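Local atomic coordinates of galactose mutarotase related enzyme (Lactobacillus acidophilus, PDB entry 3DCD), a protein that belongs to the aldose 1-epimerase (galactose mutarotase) family and probably binds carbohydrate, perhaps acting as a sugar isomerase, though its own function is unproven. Residues A46-P51 and G74-A79. Numbering follows the deposited sequence.
Sequences APVLFP and GFARNA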
loop_
_atom_site.group_PDB
_atom_site.type_symbol
_atom_site.label_atom_id
_atom_site.label_comp_id
_atom_site.label_asym_id
_atom_site.label_seq_id
_atom_site.Cartn_x
_atom_site.Cartn_y
_atom_site.Cartn_z
ATOM N N ALA A 46 -7.551 2.928 1.344
ATOM C CA ALA A 46 -6.143 2.639 1.627
ATOM C C ALA A 46 -6.004 1.167 2.087
ATOM O O ALA A 46 -5.627 0.902 3.250
ATOM C CB ALA A 46 -5.622 3.642 2.719
ATOM N N PRO A 47 -6.334 0.202 1.188
ATOM C CA PRO A 47 -6.389 -1.184 1.624
ATOM C C PRO A 47 -5.050 -1.730 2.068
ATOM O O PRO A 47 -3.983 -1.220 1.685
ATOM C CB PRO A 47 -6.873 -1.961 0.379
ATOM C CG PRO A 47 -6.530 -1.095 -0.775
ATOM C CD PRO A 47 -6.696 0.333 -0.239
ATOM N N VAL A 48 -5.139 -2.747 2.902
ATOM C CA VAL A 48 -3.988 -3.540 3.312
ATOM C C VAL A 48 -3.991 -4.761 2.397
ATOM O O VAL A 48 -5.052 -5.379 2.173
ATOM C CB VAL A 48 -4.108 -3.900 4.810
ATOM C CG1 VAL A 48 -3.024 -4.944 5.229
ATOM C CG2 VAL A 48 -4.016 -2.617 5.674
ATOM N N LEU A 49 -2.820 -5.083 1.838
ATOM C CA LEU A 49 -2.690 -6.188 0.875
ATOM C C LEU A 49 -1.975 -7.369 1.554
ATOM O O LEU A 49 -0.827 -7.246 1.964
ATOM C CB LEU A 49 -1.924 -5.728 -0.378
ATOM C CG LEU A 49 -2.138 -4.274 -0.853
ATOM C CD1 LEU A 49 -1.191 -3.896 -1.985
ATOM C CD2 LEU A 49 -3.629 -4.033 -1.253
ATOM N N PHE A 50 -2.684 -8.485 1.683
ATOM C CA PHE A 50 -2.217 -9.679 2.398
ATOM C C PHE A 50 -3.245 -10.794 2.206
ATOM O O PHE A 50 -4.456 -10.539 2.306
ATOM C CB PHE A 50 -2.050 -9.380 3.895
ATOM C CG PHE A 50 -1.735 -10.593 4.738
ATOM C CD1 PHE A 50 -2.755 -11.355 5.296
ATOM C CD2 PHE A 50 -0.412 -10.965 4.989
ATOM C CE1 PHE A 50 -2.475 -12.478 6.090
ATOM C CE2 PHE A 50 -0.129 -12.081 5.784
ATOM C CZ PHE A 50 -1.157 -12.837 6.328
ATOM N N PRO A 51 -2.784 -12.049 1.998
ATOM C CA PRO A 51 -1.422 -12.593 1.958
ATOM C C PRO A 51 -0.772 -12.661 0.588
ATOM O O PRO A 51 0.210 -13.408 0.416
ATOM C CB PRO A 51 -1.617 -14.002 2.507
ATOM C CG PRO A 51 -2.933 -14.406 1.903
ATOM C CD PRO A 51 -3.777 -13.133 1.902
ATOM N N GLY A 74 -5.350 -10.407 -1.988
ATOM C CA GLY A 74 -5.701 -11.295 -0.890
ATOM C C GLY A 74 -6.981 -10.949 -0.167
ATOM O O GLY A 74 -7.891 -10.322 -0.735
ATOM N N PHE A 75 -7.055 -11.365 1.093
ATOM C CA PHE A 75 -8.309 -11.237 1.846
ATOM C C PHE A 75 -8.304 -10.191 2.963
ATOM O O PHE A 75 -9.368 -9.896 3.518
ATOM C CB PHE A 75 -8.772 -12.601 2.407
ATOM C CG PHE A 75 -7.725 -13.318 3.236
ATOM C CD1 PHE A 75 -7.322 -12.812 4.477
ATOM C CD2 PHE A 75 -7.137 -14.502 2.771
ATOM C CE1 PHE A 75 -6.352 -13.459 5.245
ATOM C CE2 PHE A 75 -6.168 -15.160 3.535
ATOM C CZ PHE A 75 -5.769 -14.632 4.769
ATOM N N ALA A 76 -7.140 -9.630 3.307
ATOM C CA ALA A 76 -7.068 -8.710 4.471
ATOM C C ALA A 76 -8.090 -7.567 4.411
ATOM O O ALA A 76 -8.712 -7.221 5.417
ATOM C CB ALA A 76 -5.644 -8.144 4.658
ATOM N N ARG A 77 -8.268 -6.993 3.230
ATOM C CA ARG A 77 -9.080 -5.788 3.099
ATOM C C ARG A 77 -10.579 -6.021 3.297
ATOM O O ARG A 77 -11.333 -5.069 3.499
ATOM C CB ARG A 77 -8.799 -5.093 1.765
ATOM C CG ARG A 77 -9.336 -5.782 0.546
ATOM C CD ARG A 77 -8.805 -5.025 -0.660
ATOM N NE ARG A 77 -9.410 -5.461 -1.907
ATOM C CZ ARG A 77 -9.126 -6.609 -2.499
ATOM N NH1 ARG A 77 -8.256 -7.451 -1.946
ATOM N NH2 ARG A 77 -9.721 -6.917 -3.640
ATOM N N ASN A 78 -10.987 -7.289 3.255
ATOM C CA ASN A 78 -12.376 -7.698 3.463
ATOM C C ASN A 78 -12.590 -8.349 4.821
ATOM O O ASN A 78 -13.684 -8.805 5.125
ATOM C CB ASN A 78 -12.792 -8.672 2.354
ATOM C CG ASN A 78 -12.798 -8.020 0.993
ATOM O OD1 ASN A 78 -13.098 -6.847 0.879
ATOM N ND2 ASN A 78 -12.472 -8.788 -0.054
ATOM N N ALA A 79 -11.538 -8.382 5.641
ATOM C CA ALA A 79 -11.580 -9.064 6.939
ATOM C C ALA A 79 -11.761 -8.076 8.061
ATOM O O ALA A 79 -11.308 -6.949 7.966
ATOM C CB ALA A 79 -10.298 -9.881 7.164
HETATM O O HOH W 1 -6.446 -7.318 0.965
#
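Phe50 O takes two backbone N-H groups from the turn that starts at Phe75. The bond from Ala76 N to Phe50 O is 3.0 Å long and meets the carbonyl almost head-on (160° at the hydrogen). The bond from Phe75 N is bent and weak. Gly74 CA, with no side chain in between, adds a C-H...O contact to Phe50 O at 3.5 Å and packs close to Pro51 CD.

Pro51 CD lies over one face of the Phe75 ring in a CH-pi contact, 3.5 Å from Phe75 CE2. The Phe75 torsion (chi1 54°) sets CG between the backbone N and the carbonyl carbon, and the ring reaches back to the proline. Phe50 lies beside Phe75, its CE1 4.1 Å from Phe75 CE1, with the ring planes at 87°. A serine in place of Phe75 would probably leave Pro51 CD without its aromatic face and open a gap beside the edge of Phe50.

Ala76 CB packs on Phe50 CB at 3.9 Å. A water bridges the backbones of Val48 and Arg77, donating to Val48 O (2.7 Å) and accepting from Arg77 N (2.9 Å). Pro47 CB rests against Arg77 CD at 3.8 Å. The extended Arg77 chain is hydrogen-bonded through NH1 to Gln72 O.

Further out, Phe50 stacks on Phe111 and meets Phe109 edge-to-face, while Phe75 also touches Phe109. Leu49 and Pro51 form backbone hydrogen bonds with Gly141 and Gly139 of strand 136-147. The contact ties the weakly bonded strand about 48-49 and the cis-Pro51 loop after it to the 3-10 turn 76-78. Val48 and Phe50 bear on strands 109-118 and 121-130, so these connections pack, buried, against the antiparallel beta-sandwich of the galactose mutarotase fold.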